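3-oxoacyl-[acyl-carrier protein] synthase (PDB 1UB7) probably catalyses the first condensation of fatty acid synthesis, joining an acetyl group from acetyl-CoA to two carbons of malonyl-ACP with release of carbon dioxide. Local coordinates at residues I4-A9 with A161-K166; A218-N223 with R257-L262; G298-L303 with V316-G321. All blocks are in the same frame, centred on the assembly; numbering follows the deposited sequence.

Contact 1: I4-A9 with A161-K166; sequences ILALGA and AAVVGK
Leu5 and Ala6 together face Val163 in a classic beta bulge, which interrupts the pairing of the antiparallel strands 3-10 and 158-165 at the edge of the five-stranded sheet in this thiolase-fold enzyme. The extra residue is Leu5, whose psi of -24° departs from extended geometry and shifts the register by one: Ile4 pairs with Val164, but Leu7 pairs with Ala162. Val163 meets both bulged residues, since its O accepts from Leu5 N at 2.8 Å while its N donates to Ala6 O at 3.0 Å. The second bond is tilted out of the carbonyl plane, and Ala6 O also receives a CA-H contact from Ala162. Beyond the bulge the pairing is regular: Gly8 N reaches Ala161 O at 3.0 Å, and Ala161 N returns to Gly8 O at 2.9 Å.

The Leu5 side chain has CG beside its own N (chi1 -50°) and bends along the partner strand. CD1 lies on Gly165 CA at 3.7 Å, a spot where a side chain on Gly165 would collide with it, and CD2 comes to Lys166 O at 3.5 Å. Leu7 reaches the backbone instead, its CD1 standing 3.3 Å from Ala161 O. On the same face Ile4 CG2 touches Ala162 CB at 4.2 Å.

The face bearing Ile4, Leu7, Ala162 and Val164 packs on helices: Leu7 on Leu286 of helix 281-292, Ala162 and Val164 on Trp113 and Leu117 of helix 112-125. On the reverse, Ala6 meets His65 and Ala68, whereas Val163 leans on Leu133 of strand 131-138, which continues the sheet beyond strand 158-165.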
loop_
_atom_site.group_PDB
_atom_site.type_symbol
_atom_site.label_atom_id
_atom_site.label_comp_id
_atom_site.label_asym_id
_atom_site.label_seq_id
_atom_site.Cartn_x
_atom_site.Cartn_y
_atom_site.Cartn_z
ATOM N N ILE A 4 14.803 -4.503 14.032
ATOM C CA ILE A 4 15.419 -4.783 12.743
ATOM C C ILE A 4 16.490 -5.865 12.853
ATOM O O ILE A 4 17.538 -5.663 13.454
ATOM C CB ILE A 4 16.019 -3.500 12.140
ATOM C CG1 ILE A 4 14.889 -2.659 11.548
ATOM C CG2 ILE A 4 17.053 -3.839 11.066
ATOM C CD1 ILE A 4 15.310 -1.299 11.092
ATOM N N LEU A 5 16.209 -7.018 12.257
ATOM C CA LEU A 5 17.111 -8.151 12.289
ATOM C C LEU A 5 18.174 -8.130 11.188
ATOM O O LEU A 5 19.235 -8.749 11.330
ATOM C CB LEU A 5 16.300 -9.439 12.175
ATOM C CG LEU A 5 15.107 -9.615 13.112
ATOM C CD1 LEU A 5 14.455 -10.960 12.826
ATOM C CD2 LEU A 5 15.552 -9.516 14.563
ATOM N N ALA A 6 17.899 -7.438 10.088
ATOM C CA ALA A 6 18.846 -7.385 8.976
ATOM C C ALA A 6 18.566 -6.154 8.126
ATOM O O ALA A 6 17.438 -5.645 8.113
ATOM C CB ALA A 6 18.720 -8.645 8.116
ATOM N N LEU A 7 19.591 -5.695 7.410
ATOM C CA LEU A 7 19.482 -4.502 6.570
ATOM C C LEU A 7 20.408 -4.601 5.370
ATOM O O LEU A 7 21.468 -5.217 5.442
ATOM C CB LEU A 7 19.853 -3.257 7.386
ATOM C CG LEU A 7 20.165 -1.936 6.661
ATOM C CD1 LEU A 7 18.875 -1.270 6.173
ATOM C CD2 LEU A 7 20.907 -1.006 7.618
ATOM N N GLY A 8 19.991 -3.986 4.270
ATOM C CA GLY A 8 20.785 -3.964 3.056
ATOM C C GLY A 8 20.244 -2.837 2.189
ATOM O O GLY A 8 19.104 -2.410 2.394
ATOM N N ALA A 9 21.035 -2.338 1.235
ATOM C CA ALA A 9 20.585 -1.261 0.346
ATOM C C ALA A 9 21.351 -1.284 -0.960
ATOM O O ALA A 9 22.351 -1.978 -1.085
ATOM C CB ALA A 9 20.725 0.103 1.026
ATOM N N ALA A 161 16.248 -2.191 2.319
ATOM C CA ALA A 161 15.414 -3.233 2.887
ATOM C C ALA A 161 15.842 -3.629 4.280
ATOM O O ALA A 161 17.010 -3.545 4.656
ATOM C CB ALA A 161 15.444 -4.457 1.997
ATOM N N ALA A 162 14.882 -4.095 5.049
ATOM C CA ALA A 162 15.189 -4.542 6.382
ATOM C C ALA A 162 14.234 -5.663 6.733
ATOM O O ALA A 162 13.131 -5.752 6.192
ATOM C CB ALA A 162 15.038 -3.392 7.362
ATOM N N VAL A 163 14.656 -6.532 7.628
ATOM C CA VAL A 163 13.769 -7.596 8.045
ATOM C C VAL A 163 13.344 -7.207 9.440
ATOM O O VAL A 163 14.191 -6.921 10.284
ATOM C CB VAL A 163 14.483 -8.952 8.094
ATOM C CG1 VAL A 163 13.619 -9.969 8.831
ATOM C CG2 VAL A 163 14.765 -9.426 6.686
ATOM N N VAL A 164 12.039 -7.152 9.681
ATOM C CA VAL A 164 11.565 -6.813 11.014
ATOM C C VAL A 164 11.118 -8.101 11.713
ATOM O O VAL A 164 10.411 -8.929 11.124
ATOM C CB VAL A 164 10.397 -5.792 10.949
ATOM C CG1 VAL A 164 9.841 -5.547 12.326
ATOM C CG2 VAL A 164 10.893 -4.482 10.347
ATOM N N GLY A 165 11.554 -8.277 12.957
ATOM C CA GLY A 165 11.188 -9.466 13.712
ATOM C C GLY A 165 11.390 -9.309 15.213
ATOM O O GLY A 165 11.803 -8.243 15.681
ATOM N N LYS A 166 11.090 -10.357 15.979
ATOM C CA LYS A 166 11.268 -10.288 17.429
ATOM C C LYS A 166 12.743 -10.122 17.768
ATOM O O LYS A 166 13.587 -10.817 17.206
ATOM C CB LYS A 166 10.752 -11.564 18.109
ATOM C CG LYS A 166 9.238 -11.785 18.019
ATOM C CD LYS A 166 8.435 -10.897 18.975
ATOM C CE LYS A 166 6.968 -11.327 19.000
ATOM N NZ LYS A 166 6.164 -10.644 20.057
#

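Contact 2: A218-N223 with R257-L262; sequences AVRVMN and RERLGL
Asn223 ND2 of helix 211-233 makes a weak hydrogen bond to Arg259 O at 3.4 Å and is tightly flanked by carbon, 3.0 Å from Arg259 CB and 3.3 Å from Leu260 CG. Having CG anti to the backbone N (chi1 -154°) carries the amide out to the turn that bears these two residues.

The turn ends helix 250-258 with the bond pattern of a Schellman motif: Gly261 N returns to Glu258 O, the outer bond from Leu262 N to Arg257 O is weak, and Gly261 takes the positive phi. Arg257 NH1 closes the turn by donating to Leu262 O at 2.7 Å, and Arg257 is further fixed by a salt bridge to Asp254 and a cation-pi contact with Trp264.

Asn223 and Arg259 carry the contact between them. Arg259 stretches back over the helix, its guanidinium turned 90° to the Asn223 amide. Val219 CG1 sits over one guanidinium face toward the rim, while Arg220 CG meets the edge, 3.6 Å from Arg259 NH1. Arg220 NE and Arg259 NH2 are 4.7 Å apart, and these like charges probably repel mildly at the surface.

Beneath these polar groups, Leu260 packs on Thr226 and Leu227 of helix 211-233 and on Phe243 of strand 242-245. Met222 touches Ile252 of helix 250-258 and Phe306 of strand 300-307.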
loop_
_atom_site.group_PDB
_atom_site.type_symbol
_atom_site.label_atom_id
_atom_site.label_comp_id
_atom_site.label_asym_id
_atom_site.label_seq_id
_atom_site.Cartn_x
_atom_site.Cartn_y
_atom_site.Cartn_z
ATOM N N ALA A 218 8.311 20.371 6.130
ATOM C CA ALA A 218 9.381 19.484 6.579
ATOM C C ALA A 218 9.976 19.958 7.895
ATOM O O ALA A 218 9.985 19.225 8.892
ATOM C CB ALA A 218 10.478 19.405 5.515
ATOM N N VAL A 219 10.458 21.197 7.883
ATOM C CA VAL A 219 11.085 21.807 9.044
ATOM C C VAL A 219 10.273 21.674 10.335
ATOM O O VAL A 219 10.779 21.165 11.338
ATOM C CB VAL A 219 11.389 23.299 8.760
ATOM C CG1 VAL A 219 12.043 23.937 9.968
ATOM C CG2 VAL A 219 12.311 23.416 7.539
ATOM N N ARG A 220 9.019 22.116 10.309
ATOM C CA ARG A 220 8.170 22.043 11.492
ATOM C C ARG A 220 7.751 20.626 11.842
ATOM O O ARG A 220 7.758 20.230 13.015
ATOM C CB ARG A 220 6.927 22.911 11.304
ATOM C CG ARG A 220 7.224 24.399 11.395
ATOM C CD ARG A 220 6.030 25.241 10.995
ATOM N NE ARG A 220 6.349 26.663 11.029
ATOM C CZ ARG A 220 5.681 27.589 10.352
ATOM N NH1 ARG A 220 4.655 27.239 9.585
ATOM N NH2 ARG A 220 6.042 28.864 10.437
ATOM N N VAL A 221 7.388 19.855 10.827
ATOM C CA VAL A 221 6.968 18.487 11.072
ATOM C C VAL A 221 8.149 17.666 11.596
ATOM O O VAL A 221 8.081 17.097 12.691
ATOM C CB VAL A 221 6.354 17.848 9.781
ATOM C CG1 VAL A 221 7.290 16.806 9.170
ATOM C CG2 VAL A 221 5.006 17.232 10.112
ATOM N N MET A 222 9.239 17.632 10.835
ATOM C CA MET A 222 10.415 16.870 11.238
ATOM C C MET A 222 10.742 17.093 12.706
ATOM O O MET A 222 11.048 16.151 13.439
ATOM C CB MET A 222 11.625 17.257 10.389
ATOM C CG MET A 222 11.803 16.418 9.143
ATOM S SD MET A 222 13.218 16.956 8.177
ATOM C CE MET A 222 14.598 16.535 9.296
ATOM N N ASN A 223 10.654 18.346 13.136
ATOM C CA ASN A 223 10.965 18.688 14.508
ATOM C C ASN A 223 9.961 18.185 15.548
ATOM O O ASN A 223 10.356 17.550 16.536
ATOM C CB ASN A 223 11.141 20.199 14.624
ATOM C CG ASN A 223 12.029 20.579 15.781
ATOM O OD1 ASN A 223 11.582 20.655 16.928
ATOM N ND2 ASN A 223 13.310 20.789 15.492
ATOM N N ARG A 257 18.108 20.211 12.472
ATOM C CA ARG A 257 19.087 19.802 13.473
ATOM C C ARG A 257 19.259 20.932 14.469
ATOM O O ARG A 257 19.178 20.733 15.685
ATOM C CB ARG A 257 20.433 19.502 12.822
ATOM C CG ARG A 257 21.536 19.230 13.826
ATOM C CD ARG A 257 22.869 19.066 13.129
ATOM N NE ARG A 257 23.142 20.178 12.226
ATOM C CZ ARG A 257 23.234 21.449 12.606
ATOM N NH1 ARG A 257 23.074 21.782 13.882
ATOM N NH2 ARG A 257 23.484 22.388 11.705
ATOM N N GLU A 258 19.511 22.121 13.935
ATOM C CA GLU A 258 19.682 23.303 14.756
ATOM C C GLU A 258 18.500 23.375 15.712
ATOM O O GLU A 258 18.677 23.403 16.929
ATOM C CB GLU A 258 19.739 24.540 13.865
ATOM C CG GLU A 258 20.848 24.463 12.824
ATOM C CD GLU A 258 20.842 25.634 11.861
ATOM O OE1 GLU A 258 19.805 25.858 11.203
ATOM O OE2 GLU A 258 21.878 26.329 11.760
ATOM N N ARG A 259 17.292 23.380 15.161
ATOM C CA ARG A 259 16.091 23.426 15.982
ATOM C C ARG A 259 16.057 22.341 17.067
ATOM O O ARG A 259 15.128 22.297 17.871
ATOM C CB ARG A 259 14.842 23.300 15.106
ATOM C CG ARG A 259 14.289 24.617 14.586
ATOM C CD ARG A 259 12.822 24.467 14.170
ATOM N NE ARG A 259 12.195 25.754 13.874
ATOM C CZ ARG A 259 10.916 25.907 13.545
ATOM N NH1 ARG A 259 10.120 24.849 13.468
ATOM N NH2 ARG A 259 10.432 27.119 13.295
ATOM N N LEU A 260 17.058 21.464 17.094
ATOM C CA LEU A 260 17.098 20.403 18.098
ATOM C C LEU A 260 18.371 20.401 18.943
ATOM O O LEU A 260 18.557 19.522 19.794
ATOM C CB LEU A 260 16.931 19.040 17.430
ATOM C CG LEU A 260 15.533 18.722 16.904
ATOM C CD1 LEU A 260 15.542 17.380 16.192
ATOM C CD2 LEU A 260 14.548 18.704 18.062
ATOM N N GLY A 261 19.236 21.389 18.717
ATOM C CA GLY A 261 20.480 21.470 19.467
ATOM C C GLY A 261 21.334 20.243 19.215
ATOM O O GLY A 261 21.710 19.520 20.149
ATOM N N LEU A 262 21.649 20.014 17.941
ATOM C CA LEU A 262 22.431 18.851 17.546
ATOM C C LEU A 262 23.652 19.113 16.679
ATOM O O LEU A 262 23.646 19.988 15.809
ATOM C CB LEU A 262 21.535 17.846 16.814
ATOM C CG LEU A 262 20.521 17.027 17.614
ATOM C CD1 LEU A 262 19.648 16.243 16.643
ATOM C CD2 LEU A 262 21.250 16.082 18.579
#

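Contact 3: G298-L303 with V316-G321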
loop_
_atom_site.group_PDB
_atom_site.type_symbol
_atom_site.label_atom_id
_atom_site.label_comp_id
_atom_site.label_asym_id
_atom_site.label_seq_id
_atom_site.Cartn_x
_atom_site.Cartn_y
_atom_site.Cartn_z
ATOM N N GLY A 298 22.495 -1.663 20.616
ATOM C CA GLY A 298 22.313 -0.931 21.855
ATOM C C GLY A 298 22.035 0.555 21.725
ATOM O O GLY A 298 21.526 1.151 22.674
ATOM N N ASP A 299 22.358 1.153 20.576
ATOM C CA ASP A 299 22.128 2.585 20.364
ATOM C C ASP A 299 20.656 2.924 20.132
ATOM O O ASP A 299 19.865 2.090 19.674
ATOM C CB ASP A 299 22.896 3.106 19.145
ATOM C CG ASP A 299 24.408 3.018 19.298
ATOM O OD1 ASP A 299 24.921 3.134 20.443
ATOM O OD2 ASP A 299 25.080 2.858 18.250
ATOM N N HIS A 300 20.291 4.163 20.445
ATOM C CA HIS A 300 18.930 4.617 20.222
ATOM C C HIS A 300 18.983 5.449 18.960
ATOM O O HIS A 300 19.641 6.483 18.921
ATOM C CB HIS A 300 18.438 5.460 21.391
ATOM C CG HIS A 300 18.426 4.721 22.688
ATOM N ND1 HIS A 300 17.875 3.465 22.820
ATOM C CD2 HIS A 300 18.915 5.048 23.910
ATOM C CE1 HIS A 300 18.027 3.046 24.065
ATOM N NE2 HIS A 300 18.655 3.988 24.747
ATOM N N VAL A 301 18.306 4.980 17.919
ATOM C CA VAL A 301 18.292 5.691 16.656
ATOM C C VAL A 301 16.920 6.280 16.367
ATOM O O VAL A 301 15.879 5.659 16.631
ATOM C CB VAL A 301 18.681 4.758 15.497
ATOM C CG1 VAL A 301 18.941 5.579 14.233
ATOM C CG2 VAL A 301 19.903 3.938 15.890
ATOM N N LEU A 302 16.917 7.491 15.830
ATOM C CA LEU A 302 15.670 8.131 15.496
ATOM C C LEU A 302 15.573 8.276 14.007
ATOM O O LEU A 302 16.520 8.733 13.361
ATOM C CB LEU A 302 15.551 9.513 16.125
ATOM C CG LEU A 302 14.271 10.167 15.597
ATOM C CD1 LEU A 302 13.533 10.786 16.745
ATOM C CD2 LEU A 302 14.595 11.180 14.467
ATOM N N LEU A 303 14.414 7.891 13.476
ATOM C CA LEU A 303 14.131 7.972 12.051
ATOM C C LEU A 303 12.979 8.958 11.920
ATOM O O LEU A 303 12.057 8.951 12.746
ATOM C CB LEU A 303 13.698 6.605 11.505
ATOM C CG LEU A 303 14.555 5.377 11.831
ATOM C CD1 LEU A 303 13.892 4.126 11.270
ATOM C CD2 LEU A 303 15.951 5.545 11.239
ATOM N N VAL A 316 11.608 5.585 16.877
ATOM C CA VAL A 316 12.746 5.437 17.757
ATOM C C VAL A 316 12.925 3.935 17.889
ATOM O O VAL A 316 11.995 3.212 18.272
ATOM C CB VAL A 316 12.486 6.069 19.146
ATOM C CG1 VAL A 316 13.520 5.571 20.154
ATOM C CG2 VAL A 316 12.551 7.587 19.039
ATOM N N LEU A 317 14.135 3.487 17.564
ATOM C CA LEU A 317 14.508 2.082 17.570
ATOM C C LEU A 317 15.825 1.882 18.291
ATOM O O LEU A 317 16.806 2.562 17.992
ATOM C CB LEU A 317 14.677 1.614 16.121
ATOM C CG LEU A 317 15.335 0.267 15.834
ATOM C CD1 LEU A 317 14.418 -0.873 16.274
ATOM C CD2 LEU A 317 15.626 0.164 14.354
ATOM N N THR A 318 15.844 0.958 19.247
ATOM C CA THR A 318 17.070 0.636 19.964
ATOM C C THR A 318 17.693 -0.456 19.091
ATOM O O THR A 318 17.214 -1.592 19.062
ATOM C CB THR A 318 16.779 0.086 21.377
ATOM O OG1 THR A 318 16.362 1.159 22.236
ATOM C CG2 THR A 318 18.019 -0.574 21.960
ATOM N N TRP A 319 18.756 -0.088 18.377
ATOM C CA TRP A 319 19.450 -0.978 17.448
ATOM C C TRP A 319 19.887 -2.359 17.950
ATOM O O TRP A 319 20.208 -2.547 19.123
ATOM C CB TRP A 319 20.668 -0.254 16.863
ATOM C CG TRP A 319 21.058 -0.778 15.523
ATOM C CD1 TRP A 319 22.060 -1.664 15.241
ATOM C CD2 TRP A 319 20.399 -0.505 14.274
ATOM N NE1 TRP A 319 22.064 -1.963 13.893
ATOM C CE2 TRP A 319 21.055 -1.267 13.278
ATOM C CE3 TRP A 319 19.317 0.308 13.902
ATOM C CZ2 TRP A 319 20.662 -1.239 11.927
ATOM C CZ3 TRP A 319 18.927 0.336 12.556
ATOM C CH2 TRP A 319 19.599 -0.433 11.588
ATOM N N GLY A 320 19.894 -3.324 17.037
ATOM C CA GLY A 320 20.334 -4.659 17.390
ATOM C C GLY A 320 19.324 -5.523 18.110
ATOM O O GLY A 320 18.122 -5.436 17.862
ATOM N N GLY A 321 19.828 -6.348 19.021
ATOM C CA GLY A 321 18.981 -7.252 19.771
ATOM C C GLY A 321 18.710 -8.482 18.930
ATOM O O GLY A 321 17.989 -9.383 19.356
#
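His300 ND1 and Thr318 OG1 share a hydrogen bond of 2.8 Å, the hydroxyl lying in the imidazole plane at the ring edge. Both groups stand beside their own backbone N (chi1 -61° and -74°), which sets the two side chains alongside one another, pointing the same way. Gly298 O lies above one ring face, toward the rim. Without the imidazole of His300, as with an alanine here, the Thr318 hydroxyl is likely to lose this partner and be free to turn.

The backbones of the hairpin 300-307/311-318 are joined next door by two nearly straight bonds, Val301 N to Leu317 O at 2.8 Å and Leu317 N to Val301 O at 2.9 Å. Toward the open end of the hairpin, Trp319 N donates to Asp299 O at 2.8 Å. Gly298 N closes the end on Trp319 O at 2.9 Å, approaching from 45° above the carbonyl plane.

Packing is apolar and spread over both faces. Val301 CG2 approaches Trp319 CE3 at 4.2 Å, while on the His300 face Leu302 CD1 meets Val316 CG2 at 4.1 Å.

Helix 211-233 lies over that face, placing Ile230 against Leu302 and Ala229 against Val316; Trp319 instead packs on Leu286 and Val290 of helix 281-292. Strand 242-245 runs parallel beside strand 300-307, and strand 172-180 flanks 311-318 on its far edge.

How the contacts relate
Contacts 1 and 3 each pair antiparallel strands, in the two different sheets of the fold, and contact 1 is the more buried. Their side chains meet directly, Ile4 CD1 lying 3.6 Å from Leu317 CD2, and helix 281-292 packs on both. Contact 2 is a surface contact, with its nearest atoms about 18 Å from those of contact 1. It shares helix 211-233 with contact 3, which uses that helix as cover for a sheet face. The chemistry follows place: contact 1 has backbone bonds and aliphatic packing, contact 3 adds a histidine-threonine bond, and contact 2 relies on a long arginine and a short asparagine side chain around a single weak bond.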